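Local coordinates for protein pngf-ii (Elizabethkingia meningoseptica, PDB 4R4X) that acts as a peptide:N-glycosidase that removes N-linked glycans from glycoproteins, probably by cleaving the bond between the sugar and its asparagine, at residues P274-G279 and Q285-T290; F383-V388 and T398-D403; Y423-H428 and F454-T459; K449-F454 and I499-L504; V513-G518 and W528-V533. All blocks are in the same frame, centred on the assembly; numbering follows the deposited sequence.

Following the chain from the N terminus, contact 1 closes first, joining the two sides of a short hairpin. Contact 2 then closes the loop that follows strand 378-384. Contacts 3 and 4 cross. Segment 423-428 comes first, then the adjoining 449-454 and 454-459, which share F454, and 499-504 comes last. Contact 5 closes the loop between strands 507-514 and 527-537. None of the five nests within another. Contacts 1 and 2 touch through the backbone hydrogen bond between V287 O and N384 N, and contacts 2 and 5 through the T385 hydroxyl. Contacts 3, 4 and 5 lie where the nine-stranded antiparallel sheet faces the four-stranded sheet, so together they tie these two layers.

Contact 1 of 5, residues P274-G279 and Q285-T290; sequences PVYQNG and QGVALT
The first torsions of Y276 and V287 bring their side chains together. The tyrosine has CG anti to its backbone N, with chi1 178°. In V287, chi1 of -59° places CG2 between the backbone N and the carbonyl carbon, and this is the methyl that touches Y276. The two side chains cross at about a right angle. V287 CG2 lies 3.6 Å from Y276 CB and 3.8 Å from Y276 CG, so contact is made at the root of the tyrosine. Further along the ring, A288 CB sits more loosely, 4.4 Å from Y276 CD1. At the other end of the contact, P274 CB packs against T290 CG2 at 4.0 Å. A backbone bond lies between these apolar touches. G286 N donates to P274 O at 2.8 Å, and the N-H points almost straight at the oxygen (164°). Beside it, V275 and Q285 form a non-hydrogen-bonded antiparallel pair. These features mark the end of a small beta hairpin, strands 275-276 and 284-285. The hydroxyl of Y276 hydrogen-bonds G405 O and E407 N, and so links the hairpin to the start of strand 406-412. A288 touches V408 of that strand, while V287 hydrogen-bonds through its backbone to N384 at the end of strand 378-384.

Contact 2 of 5, residues F383-V388 and T398-D403; sequences FNTTNV and TMFNSD
T385, the middle residue of an Asx turn in which N384 OD1 accepts from T386 N, packs on M399 at the end of strand 378-384. This strand is an outermost one of the nine-stranded sheet. The closer part of the contact is small. T385 CG2 lies 3.9 Å from M399 SE, and the terminal CE is equally near to it. M399 is a selenomethionine, and its chain bends at chi2 (-86°) and chi3 (-69°), which turns the selenium and methyl toward the threonine. The hydroxyl of T385 does other work, bonding V530 N and W528 O of the neighbouring strand 527-537. The contact loosens at F400, whose CZ is 4.4 Å from T385 CG2. Beyond it the loop runs outward, and N401 and D403 are exposed to solvent, with D403 salt-bridged to K514. V406 touches T385, M399 and F400 alike. Within the loop, M399 CG lies over the centre of the F400 ring, 3.9 Å above its plane.

Contact 3 of 5, residues Y423-H428 and F454-T459; sequences YITTGH and FTPWRT
The rings of Y423 and F454 meet at their edges. Y423 CE2 comes 3.7 Å from F454 CE1, close to the plane of the phenylalanine ring. F454 CZ in turn lies at the edge of the tyrosine ring, in its plane. T425 reaches the F454 ring obliquely, with its CG2 3.8 Å from F454 CZ. The same methyl also touches P456, 3.6 Å from CG, and these two side chains cross at about a right angle. T425 CG2 thus fits between the phenylalanine and the proline. With chi1 at 179°, OG1 of the threonine is anti to the backbone N, and the methyl takes the position between backbone N and carbonyl carbon. The polar ends share one partner outside the contact: Y423 OH and T425 OG1 both hydrogen-bond N442 OD1. N442 also packs against F454 and P456. Y423 and T425 lie on strand 416-428 of the nine-stranded sheet, while N442 and F454 belong to strands of the four-stranded sheet. The apolar side chains between them form part of the interior of a two-layer antiparallel beta sandwich, consistent with the jelly-roll domains of the PNGase F family.

Contact 4 of 5, residues K449-F454 and I499-L504; sequences KLAHAF and INLGNL
The side chains of H452 and I499 cross at a slant and touch at two levels. At the base, I499 CG2 sits 3.7 Å from H452 CB and 3.9 Å from H452 CG. Further out, I499 CD1 lies 3.7 Å from H452 CD2, and I499 CG1 is also near that ring carbon. The torsions explain the match. H452 has CG anti to its backbone N (chi1 -173°), which brings ring carbon CD2 to the CG1–CD1 arm of the isoleucine. I499 CD1 approaches this ring obliquely. A second and looser touch joins A451 CB to L501 CD2 at 4.4 Å. The L501 side chain starts off to one side, and its CD2 methyl then closes on the alanine. A451 and H452 sit at a classic beta bulge, where both face I444 on strand 442-446. At this bulge the CB atoms of both consecutive residues point toward 499-504. No hydrogen bond crosses the contact, since each strand pairs within its own sheet: 449-454 with 442-446, and 499-504 with 416-428. I444 also packs on I499. Strand 449-454 is outermost in its sheet, and A451 is exposed. The imidazole is used here through carbon, and neither of its nitrogens comes within 4.2 Å of I499. The contact therefore rests on apolar surface and shape, with no directional bond to fix its register.

Contact 5 of 5, residues V513-G518 and W528-V533; sequences VKIPQG and WNVSGV
W528 opens the second segment and carries most of the contact with I515. I515 CG2 stands over one face of the indole, 3.7 Å from the centroid of the five-membered ring and 14° off its normal, a CH-pi contact. The nearest ring atom is W528 CE2, at 3.6 Å. I515 CD1 reaches back to W528 CG, 3.9 Å away. At the edge of the same ring lies the Q517 amide, nearly coplanar with the indole (2°), and OE1 is 4.1 Å from W528 CD1. N529 then points away from 513-518. V530 turns back toward it, and its CG1 meets I515 CD1 at 4.1 Å. I515 thus touches both W528 and V530, alternate residues of strand 527-537. Polar atoms bond elsewhere: W528 NE1 to D435 OD2, Q517 OE1 to F400 N and Q517 NE2 to T398 O. The contact itself is dispersive, while these outside bonds hold the indole and the amide in place.

Contact 1 of 5, residues P274-G279 and Q285-T290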
# COMPACT_ATOMS: atom_id res chain seq x y z
N PRO A 274 30.78 7.35 -9.59
CA PRO A 274 32.05 6.70 -9.23
C PRO A 274 32.24 5.35 -9.93
O PRO A 274 31.28 4.57 -10.04
CB PRO A 274 31.93 6.49 -7.73
CG PRO A 274 30.89 7.41 -7.26
CD PRO A 274 29.97 7.69 -8.42
N VAL A 275 33.46 5.09 -10.40
CA VAL A 275 33.80 3.83 -11.08
C VAL A 275 34.11 2.73 -10.06
O VAL A 275 34.84 2.96 -9.10
CB VAL A 275 35.01 4.03 -12.05
CG1 VAL A 275 35.47 2.72 -12.65
CG2 VAL A 275 34.65 4.97 -13.19
N TYR A 276 33.52 1.55 -10.23
CA TYR A 276 33.84 0.39 -9.41
C TYR A 276 34.59 -0.64 -10.25
O TYR A 276 34.18 -0.95 -11.36
CB TYR A 276 32.56 -0.27 -8.83
CG TYR A 276 32.83 -1.53 -8.01
CD1 TYR A 276 33.36 -1.45 -6.72
CD2 TYR A 276 32.58 -2.78 -8.53
CE1 TYR A 276 33.62 -2.60 -5.97
CE2 TYR A 276 32.82 -3.93 -7.80
CZ TYR A 276 33.36 -3.84 -6.53
OH TYR A 276 33.60 -4.98 -5.82
N GLN A 277 35.68 -1.17 -9.71
CA GLN A 277 36.48 -2.20 -10.41
C GLN A 277 36.91 -3.26 -9.41
O GLN A 277 37.20 -2.93 -8.26
CB GLN A 277 37.69 -1.54 -11.09
CG GLN A 277 37.29 -0.68 -12.27
CD GLN A 277 38.45 0.04 -12.95
OE1 GLN A 277 38.30 0.57 -14.05
NE2 GLN A 277 39.58 0.08 -12.30
N ASN A 278 36.94 -4.54 -9.81
CA ASN A 278 37.22 -5.60 -8.85
C ASN A 278 38.21 -6.67 -9.32
O ASN A 278 38.30 -7.74 -8.69
CB ASN A 278 35.92 -6.30 -8.43
CG ASN A 278 35.33 -7.14 -9.53
OD1 ASN A 278 35.87 -7.24 -10.64
ND2 ASN A 278 34.19 -7.76 -9.23
N GLY A 279 38.92 -6.38 -10.41
CA GLY A 279 39.91 -7.30 -10.97
C GLY A 279 39.48 -8.05 -12.22
O GLY A 279 40.30 -8.69 -12.85
N GLN A 285 29.61 1.31 -12.79
CA GLN A 285 29.36 2.70 -12.46
C GLN A 285 28.29 2.84 -11.37
O GLN A 285 27.16 2.39 -11.53
CB GLN A 285 28.90 3.46 -13.70
CG GLN A 285 29.82 3.33 -14.90
CD GLN A 285 29.58 2.07 -15.71
OE1 GLN A 285 28.43 1.62 -15.90
NE2 GLN A 285 30.67 1.49 -16.21
N GLY A 286 28.65 3.51 -10.28
CA GLY A 286 27.69 3.94 -9.27
C GLY A 286 27.03 2.83 -8.48
O GLY A 286 25.93 3.01 -7.97
N VAL A 287 27.72 1.70 -8.37
CA VAL A 287 27.15 0.51 -7.75
C VAL A 287 27.46 0.35 -6.28
O VAL A 287 26.85 -0.49 -5.61
CB VAL A 287 27.55 -0.79 -8.49
CG1 VAL A 287 27.10 -0.70 -9.92
CG2 VAL A 287 29.05 -1.07 -8.39
N ALA A 288 28.39 1.17 -5.77
CA ALA A 288 28.83 1.06 -4.39
C ALA A 288 28.94 2.42 -3.70
O ALA A 288 29.30 3.42 -4.31
CB ALA A 288 30.19 0.36 -4.32
N LEU A 289 28.62 2.44 -2.40
CA LEU A 289 28.79 3.63 -1.61
C LEU A 289 30.28 4.01 -1.61
O LEU A 289 31.14 3.13 -1.63
CB LEU A 289 28.28 3.37 -0.19
CG LEU A 289 28.65 4.24 1.00
CD1 LEU A 289 27.69 3.90 2.14
CD2 LEU A 289 30.09 4.03 1.43
N THR A 290 30.56 5.31 -1.68
CA THR A 290 31.91 5.82 -1.44
C THR A 290 31.77 7.00 -0.45
O THR A 290 30.67 7.42 -0.12
CB THR A 290 32.61 6.28 -2.73
OG1 THR A 290 32.12 7.57 -3.09
CG2 THR A 290 32.41 5.33 -3.90

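Contact 2 of 5, residues F383-V388 and T398-D403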
# COMPACT_ATOMS: atom_id res chain seq x y z
N PHE A 383 25.12 -0.81 -1.50
CA PHE A 383 25.39 -1.13 -2.89
C PHE A 383 24.10 -1.29 -3.67
O PHE A 383 23.02 -1.53 -3.10
CB PHE A 383 26.25 -2.39 -3.04
CG PHE A 383 25.67 -3.63 -2.42
CD1 PHE A 383 24.85 -4.47 -3.15
CD2 PHE A 383 26.01 -3.99 -1.13
CE1 PHE A 383 24.32 -5.61 -2.57
CE2 PHE A 383 25.50 -5.14 -0.54
CZ PHE A 383 24.65 -5.94 -1.27
N ASN A 384 24.23 -1.15 -4.98
CA ASN A 384 23.15 -1.42 -5.91
C ASN A 384 23.75 -1.65 -7.29
O ASN A 384 24.26 -0.70 -7.90
CB ASN A 384 22.17 -0.26 -5.95
CG ASN A 384 20.86 -0.64 -6.62
OD1 ASN A 384 20.79 -1.55 -7.46
ND2 ASN A 384 19.79 0.04 -6.22
N THR A 385 23.73 -2.90 -7.75
CA THR A 385 24.26 -3.23 -9.04
C THR A 385 23.25 -3.12 -10.16
O THR A 385 23.63 -3.19 -11.31
CB THR A 385 24.86 -4.65 -9.10
OG1 THR A 385 23.81 -5.64 -9.04
CG2 THR A 385 25.86 -4.86 -7.94
N THR A 386 21.98 -2.94 -9.83
CA THR A 386 20.93 -2.89 -10.85
C THR A 386 21.12 -1.69 -11.79
O THR A 386 21.09 -0.53 -11.34
CB THR A 386 19.54 -2.82 -10.20
OG1 THR A 386 19.36 -3.92 -9.29
CG2 THR A 386 18.44 -2.86 -11.27
N ASN A 387 21.26 -1.95 -13.08
CA ASN A 387 21.54 -0.84 -14.00
C ASN A 387 20.27 -0.22 -14.59
O ASN A 387 19.84 -0.47 -15.74
CB ASN A 387 22.60 -1.20 -15.04
CG ASN A 387 22.19 -2.34 -15.94
OD1 ASN A 387 21.50 -3.28 -15.51
ND2 ASN A 387 22.60 -2.27 -17.20
N VAL A 388 19.65 0.59 -13.74
CA VAL A 388 18.49 1.37 -14.10
C VAL A 388 18.85 2.28 -15.26
O VAL A 388 17.98 2.58 -16.08
CB VAL A 388 17.97 2.16 -12.88
CG1 VAL A 388 17.24 3.44 -13.26
CG2 VAL A 388 17.07 1.24 -12.04
N THR A 398 27.91 -7.61 -14.48
CA THR A 398 28.66 -8.82 -14.80
C THR A 398 29.90 -8.99 -13.91
O THR A 398 30.82 -9.76 -14.23
CB THR A 398 29.10 -8.75 -16.27
OG1 THR A 398 29.84 -7.52 -16.49
CG2 THR A 398 27.89 -8.75 -17.16
N MSE A 399 29.92 -8.33 -12.75
CA MSE A 399 31.12 -8.29 -11.90
C MSE A 399 31.37 -9.56 -11.12
O MSE A 399 32.42 -9.70 -10.51
CB MSE A 399 31.06 -7.10 -10.93
CG MSE A 399 30.03 -7.18 -9.82
SE MSE A 399 28.28 -6.50 -10.45
CE MSE A 399 28.72 -4.59 -10.64
N PHE A 400 30.44 -10.49 -11.15
CA PHE A 400 30.49 -11.62 -10.25
C PHE A 400 31.30 -12.79 -10.78
O PHE A 400 31.45 -13.80 -10.10
CB PHE A 400 29.08 -11.99 -9.83
CG PHE A 400 28.44 -10.96 -8.96
CD1 PHE A 400 28.86 -10.80 -7.65
CD2 PHE A 400 27.44 -10.14 -9.45
CE1 PHE A 400 28.30 -9.84 -6.85
CE2 PHE A 400 26.86 -9.19 -8.64
CZ PHE A 400 27.29 -9.03 -7.34
N ASN A 401 31.90 -12.64 -11.96
CA ASN A 401 32.91 -13.61 -12.37
C ASN A 401 34.25 -13.47 -11.64
O ASN A 401 35.11 -14.33 -11.80
CB ASN A 401 33.11 -13.65 -13.89
CG ASN A 401 33.80 -12.41 -14.44
OD1 ASN A 401 34.60 -12.52 -15.39
ND2 ASN A 401 33.51 -11.27 -13.88
N SER A 402 34.43 -12.42 -10.85
CA SER A 402 35.61 -12.30 -9.99
C SER A 402 35.20 -12.74 -8.61
O SER A 402 34.12 -12.38 -8.15
CB SER A 402 36.10 -10.86 -9.90
OG SER A 402 36.94 -10.67 -8.76
N ASP A 403 36.09 -13.46 -7.92
CA ASP A 403 35.86 -13.83 -6.52
C ASP A 403 35.62 -12.61 -5.61
O ASP A 403 34.99 -12.75 -4.57
CB ASP A 403 37.01 -14.68 -5.96
CG ASP A 403 36.73 -15.18 -4.54
OD1 ASP A 403 35.90 -16.09 -4.37
OD2 ASP A 403 37.32 -14.64 -3.59

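Contact 3 of 5, residues Y423-H428 and F454-T459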
# COMPACT_ATOMS: atom_id res chain seq x y z
N TYR A 423 18.32 -7.12 1.37
CA TYR A 423 19.04 -7.63 0.21
C TYR A 423 18.05 -8.12 -0.84
O TYR A 423 17.24 -9.02 -0.57
CB TYR A 423 19.95 -8.77 0.64
CG TYR A 423 20.80 -9.39 -0.45
CD1 TYR A 423 21.85 -8.68 -1.03
CD2 TYR A 423 20.60 -10.70 -0.87
CE1 TYR A 423 22.65 -9.25 -2.01
CE2 TYR A 423 21.42 -11.29 -1.82
CZ TYR A 423 22.44 -10.56 -2.39
OH TYR A 423 23.23 -11.10 -3.38
N ILE A 424 18.11 -7.49 -2.00
CA ILE A 424 17.28 -7.86 -3.16
C ILE A 424 18.19 -8.43 -4.23
O ILE A 424 19.09 -7.75 -4.70
CB ILE A 424 16.51 -6.67 -3.73
CG1 ILE A 424 15.69 -6.01 -2.62
CG2 ILE A 424 15.57 -7.11 -4.86
CD1 ILE A 424 14.96 -4.74 -3.04
N THR A 425 17.95 -9.67 -4.63
CA THR A 425 18.78 -10.31 -5.64
C THR A 425 17.96 -11.00 -6.71
O THR A 425 16.99 -11.72 -6.38
CB THR A 425 19.78 -11.32 -5.03
OG1 THR A 425 20.53 -11.92 -6.09
CG2 THR A 425 19.06 -12.43 -4.20
N THR A 426 18.36 -10.79 -7.97
CA THR A 426 17.85 -11.56 -9.10
C THR A 426 18.97 -11.89 -10.08
O THR A 426 19.89 -11.10 -10.31
CB THR A 426 16.69 -10.87 -9.84
OG1 THR A 426 17.08 -9.59 -10.36
CG2 THR A 426 15.51 -10.70 -8.92
N GLY A 427 18.89 -13.10 -10.64
CA GLY A 427 19.85 -13.63 -11.54
C GLY A 427 19.30 -13.58 -12.95
O GLY A 427 18.10 -13.77 -13.18
N HIS A 428 20.19 -13.27 -13.89
CA HIS A 428 19.83 -13.05 -15.30
C HIS A 428 20.82 -13.69 -16.26
O HIS A 428 21.95 -14.03 -15.88
CB HIS A 428 19.74 -11.55 -15.58
CG HIS A 428 18.78 -10.86 -14.68
ND1 HIS A 428 17.44 -10.77 -14.98
CD2 HIS A 428 18.93 -10.35 -13.44
CE1 HIS A 428 16.81 -10.19 -13.97
NE2 HIS A 428 17.69 -9.93 -13.02
N PHE A 454 22.77 -18.33 0.61
CA PHE A 454 21.48 -18.90 0.20
C PHE A 454 21.35 -18.90 -1.30
O PHE A 454 21.99 -18.10 -2.01
CB PHE A 454 20.30 -18.16 0.85
CG PHE A 454 19.96 -16.83 0.19
CD1 PHE A 454 20.79 -15.73 0.32
CD2 PHE A 454 18.76 -16.68 -0.54
CE1 PHE A 454 20.46 -14.51 -0.27
CE2 PHE A 454 18.42 -15.45 -1.12
CZ PHE A 454 19.26 -14.37 -0.98
N THR A 455 20.53 -19.81 -1.79
CA THR A 455 20.28 -19.93 -3.20
C THR A 455 18.90 -19.34 -3.55
O THR A 455 17.87 -19.93 -3.18
CB THR A 455 20.35 -21.41 -3.60
OG1 THR A 455 21.66 -21.90 -3.26
CG2 THR A 455 20.11 -21.57 -5.08
N PRO A 456 18.89 -18.18 -4.24
CA PRO A 456 17.62 -17.53 -4.53
C PRO A 456 16.92 -18.26 -5.68
O PRO A 456 17.54 -18.48 -6.73
CB PRO A 456 18.03 -16.12 -4.94
CG PRO A 456 19.49 -15.98 -4.69
CD PRO A 456 20.03 -17.37 -4.69
N TRP A 457 15.68 -18.66 -5.47
CA TRP A 457 15.02 -19.56 -6.42
C TRP A 457 13.50 -19.47 -6.24
O TRP A 457 13.04 -19.49 -5.12
CB TRP A 457 15.49 -21.01 -6.22
CG TRP A 457 15.18 -21.91 -7.39
CD1 TRP A 457 14.36 -23.00 -7.40
CD2 TRP A 457 15.68 -21.78 -8.72
NE1 TRP A 457 14.33 -23.57 -8.65
CE2 TRP A 457 15.14 -22.84 -9.48
CE3 TRP A 457 16.57 -20.90 -9.33
CZ2 TRP A 457 15.42 -23.00 -10.84
CZ3 TRP A 457 16.85 -21.06 -10.70
CH2 TRP A 457 16.27 -22.11 -11.42
N ARG A 458 12.77 -19.34 -7.35
CA ARG A 458 11.29 -19.29 -7.35
C ARG A 458 10.76 -20.43 -8.22
O ARG A 458 11.17 -20.57 -9.35
CB ARG A 458 10.78 -17.98 -7.96
CG ARG A 458 11.10 -16.70 -7.19
CD ARG A 458 10.07 -16.30 -6.16
NE ARG A 458 8.73 -16.06 -6.72
CZ ARG A 458 8.24 -14.88 -7.09
NH1 ARG A 458 8.95 -13.77 -7.01
NH2 ARG A 458 7.01 -14.83 -7.57
N THR A 459 9.84 -21.22 -7.68
CA THR A 459 9.23 -22.36 -8.34
C THR A 459 7.70 -22.24 -8.50
O THR A 459 7.02 -23.22 -8.84
CB THR A 459 9.57 -23.65 -7.53
OG1 THR A 459 9.23 -23.47 -6.15
CG2 THR A 459 11.03 -23.96 -7.64

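Contact 4 of 5, residues K449-F454 and I499-L504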
# COMPACT_ATOMS: atom_id res chain seq x y z
N LYS A 449 34.09 -12.15 7.03
CA LYS A 449 33.58 -13.45 7.46
C LYS A 449 32.20 -13.73 6.85
O LYS A 449 31.34 -12.85 6.82
CB LYS A 449 33.47 -13.48 8.98
CG LYS A 449 32.84 -14.76 9.52
CD LYS A 449 32.95 -14.85 11.04
CE LYS A 449 32.47 -16.21 11.50
NZ LYS A 449 31.77 -16.12 12.81
N LEU A 450 31.98 -14.98 6.43
CA LEU A 450 30.69 -15.37 5.83
C LEU A 450 29.61 -15.20 6.85
O LEU A 450 29.70 -15.77 7.95
CB LEU A 450 30.74 -16.84 5.39
CG LEU A 450 29.47 -17.42 4.76
CD1 LEU A 450 29.15 -16.70 3.47
CD2 LEU A 450 29.65 -18.91 4.52
N ALA A 451 28.60 -14.41 6.52
CA ALA A 451 27.48 -14.19 7.41
C ALA A 451 26.21 -14.98 7.00
O ALA A 451 25.45 -15.40 7.87
CB ALA A 451 27.19 -12.70 7.51
N HIS A 452 26.02 -15.19 5.69
CA HIS A 452 24.80 -15.81 5.18
C HIS A 452 25.02 -16.28 3.74
O HIS A 452 25.55 -15.52 2.89
CB HIS A 452 23.67 -14.78 5.23
CG HIS A 452 22.34 -15.32 4.89
ND1 HIS A 452 21.64 -16.15 5.73
CD2 HIS A 452 21.57 -15.17 3.78
CE1 HIS A 452 20.49 -16.50 5.16
NE2 HIS A 452 20.43 -15.91 3.98
N ALA A 453 24.61 -17.50 3.45
CA ALA A 453 24.67 -18.05 2.09
C ALA A 453 23.29 -18.63 1.78
O ALA A 453 22.69 -19.30 2.62
CB ALA A 453 25.74 -19.11 2.01
N PHE A 454 22.77 -18.33 0.61
CA PHE A 454 21.48 -18.90 0.20
C PHE A 454 21.35 -18.90 -1.30
O PHE A 454 21.99 -18.10 -2.01
CB PHE A 454 20.30 -18.16 0.85
CG PHE A 454 19.96 -16.83 0.19
CD1 PHE A 454 20.79 -15.73 0.32
CD2 PHE A 454 18.76 -16.68 -0.54
CE1 PHE A 454 20.46 -14.51 -0.27
CE2 PHE A 454 18.42 -15.45 -1.12
CZ PHE A 454 19.26 -14.37 -0.98
N ILE A 499 18.66 -9.95 6.15
CA ILE A 499 19.73 -10.82 6.64
C ILE A 499 20.25 -10.25 7.95
O ILE A 499 20.78 -9.13 8.00
CB ILE A 499 20.87 -10.90 5.62
CG1 ILE A 499 20.35 -11.55 4.34
CG2 ILE A 499 22.09 -11.63 6.19
CD1 ILE A 499 21.30 -11.50 3.18
N ASN A 500 20.11 -11.02 9.01
CA ASN A 500 20.57 -10.59 10.33
C ASN A 500 22.09 -10.52 10.38
O ASN A 500 22.76 -11.48 10.01
CB ASN A 500 20.02 -11.52 11.41
CG ASN A 500 18.55 -11.25 11.72
OD1 ASN A 500 18.03 -10.18 11.45
ND2 ASN A 500 17.89 -12.23 12.32
N LEU A 501 22.63 -9.38 10.79
CA LEU A 501 24.09 -9.20 10.89
C LEU A 501 24.59 -9.15 12.33
O LEU A 501 25.81 -9.04 12.56
CB LEU A 501 24.50 -7.93 10.16
CG LEU A 501 24.17 -7.85 8.68
CD1 LEU A 501 24.57 -6.47 8.19
CD2 LEU A 501 24.88 -8.95 7.90
N GLY A 502 23.66 -9.24 13.30
CA GLY A 502 23.97 -9.07 14.71
C GLY A 502 24.11 -7.58 15.02
O GLY A 502 23.71 -6.73 14.22
N ASN A 503 24.72 -7.26 16.16
CA ASN A 503 24.98 -5.87 16.51
C ASN A 503 26.33 -5.43 15.95
O ASN A 503 27.30 -6.22 15.90
CB ASN A 503 24.98 -5.71 18.05
CG ASN A 503 23.69 -6.23 18.70
OD1 ASN A 503 22.58 -6.11 18.15
ND2 ASN A 503 23.84 -6.81 19.87
N LEU A 504 26.42 -4.18 15.50
CA LEU A 504 27.64 -3.67 14.92
C LEU A 504 28.20 -2.55 15.77
O LEU A 504 27.45 -1.69 16.22
CB LEU A 504 27.41 -3.15 13.51
CG LEU A 504 26.86 -4.18 12.50
CD1 LEU A 504 26.63 -3.48 11.19
CD2 LEU A 504 27.82 -5.35 12.35

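Contact 5 of 5, residues V513-G518 and W528-V533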
# COMPACT_ATOMS: atom_id res chain seq x y z
N VAL A 513 29.59 -9.27 -1.33
CA VAL A 513 28.73 -10.28 -1.97
C VAL A 513 29.51 -11.01 -3.03
O VAL A 513 30.13 -10.38 -3.88
CB VAL A 513 27.50 -9.65 -2.64
CG1 VAL A 513 26.60 -10.73 -3.25
CG2 VAL A 513 26.75 -8.83 -1.62
N LYS A 514 29.45 -12.34 -2.98
CA LYS A 514 30.07 -13.21 -3.97
C LYS A 514 28.98 -14.12 -4.53
O LYS A 514 28.15 -14.62 -3.77
CB LYS A 514 31.14 -14.09 -3.32
CG LYS A 514 32.33 -13.35 -2.72
CD LYS A 514 33.43 -14.33 -2.32
CE LYS A 514 34.53 -13.64 -1.52
NZ LYS A 514 35.54 -14.64 -1.12
N ILE A 515 28.99 -14.31 -5.85
CA ILE A 515 28.05 -15.19 -6.57
C ILE A 515 28.84 -15.87 -7.70
O ILE A 515 29.56 -15.16 -8.42
CB ILE A 515 26.91 -14.35 -7.21
CG1 ILE A 515 26.21 -13.51 -6.14
CG2 ILE A 515 25.89 -15.21 -7.92
CD1 ILE A 515 25.24 -12.48 -6.72
N PRO A 516 28.73 -17.21 -7.87
CA PRO A 516 29.46 -17.91 -8.93
C PRO A 516 28.76 -17.72 -10.28
O PRO A 516 28.06 -18.62 -10.77
CB PRO A 516 29.47 -19.37 -8.48
CG PRO A 516 28.27 -19.49 -7.62
CD PRO A 516 27.99 -18.15 -7.02
N GLN A 517 28.97 -16.54 -10.85
CA GLN A 517 28.29 -16.09 -12.06
C GLN A 517 28.61 -17.04 -13.19
O GLN A 517 29.75 -17.50 -13.32
CB GLN A 517 28.75 -14.70 -12.40
CG GLN A 517 28.12 -14.05 -13.63
CD GLN A 517 28.59 -12.62 -13.74
OE1 GLN A 517 28.10 -11.74 -13.03
NE2 GLN A 517 29.55 -12.38 -14.63
N GLY A 518 27.61 -17.34 -14.01
CA GLY A 518 27.79 -18.31 -15.09
C GLY A 518 28.58 -17.70 -16.24
O GLY A 518 28.62 -16.47 -16.38
N TRP A 528 23.92 -10.22 -12.39
CA TRP A 528 23.15 -10.27 -11.14
C TRP A 528 22.79 -8.86 -10.66
O TRP A 528 23.69 -8.06 -10.39
CB TRP A 528 23.91 -11.03 -10.06
CG TRP A 528 23.89 -12.50 -10.33
CD1 TRP A 528 24.65 -13.17 -11.24
CD2 TRP A 528 22.99 -13.45 -9.78
NE1 TRP A 528 24.29 -14.50 -11.27
CE2 TRP A 528 23.28 -14.69 -10.36
CE3 TRP A 528 21.98 -13.38 -8.81
CZ2 TRP A 528 22.60 -15.86 -10.01
CZ3 TRP A 528 21.31 -14.54 -8.47
CH2 TRP A 528 21.60 -15.75 -9.07
N ASN A 529 21.49 -8.57 -10.59
CA ASN A 529 20.97 -7.33 -10.05
C ASN A 529 20.80 -7.48 -8.55
O ASN A 529 19.88 -8.19 -8.09
CB ASN A 529 19.62 -6.99 -10.67
CG ASN A 529 19.70 -6.53 -12.10
OD1 ASN A 529 20.57 -5.75 -12.48
ND2 ASN A 529 18.74 -6.96 -12.89
N VAL A 530 21.69 -6.85 -7.78
CA VAL A 530 21.67 -6.98 -6.33
C VAL A 530 21.73 -5.60 -5.67
O VAL A 530 22.52 -4.71 -6.06
CB VAL A 530 22.78 -7.93 -5.80
CG1 VAL A 530 22.79 -9.25 -6.56
CG2 VAL A 530 24.16 -7.30 -5.90
N SER A 531 20.85 -5.40 -4.70
CA SER A 531 20.94 -4.22 -3.85
C SER A 531 20.94 -4.58 -2.37
O SER A 531 20.36 -5.59 -1.93
CB SER A 531 19.83 -3.21 -4.18
OG SER A 531 18.61 -3.62 -3.62
N GLY A 532 21.63 -3.73 -1.61
CA GLY A 532 21.80 -3.90 -0.19
C GLY A 532 21.68 -2.60 0.54
O GLY A 532 22.37 -1.63 0.22
N VAL A 533 20.76 -2.56 1.49
CA VAL A 533 20.58 -1.44 2.35
C VAL A 533 20.81 -1.92 3.78
O VAL A 533 20.22 -2.91 4.21
CB VAL A 533 19.16 -0.85 2.20
CG1 VAL A 533 18.93 0.27 3.18
CG2 VAL A 533 18.98 -0.34 0.78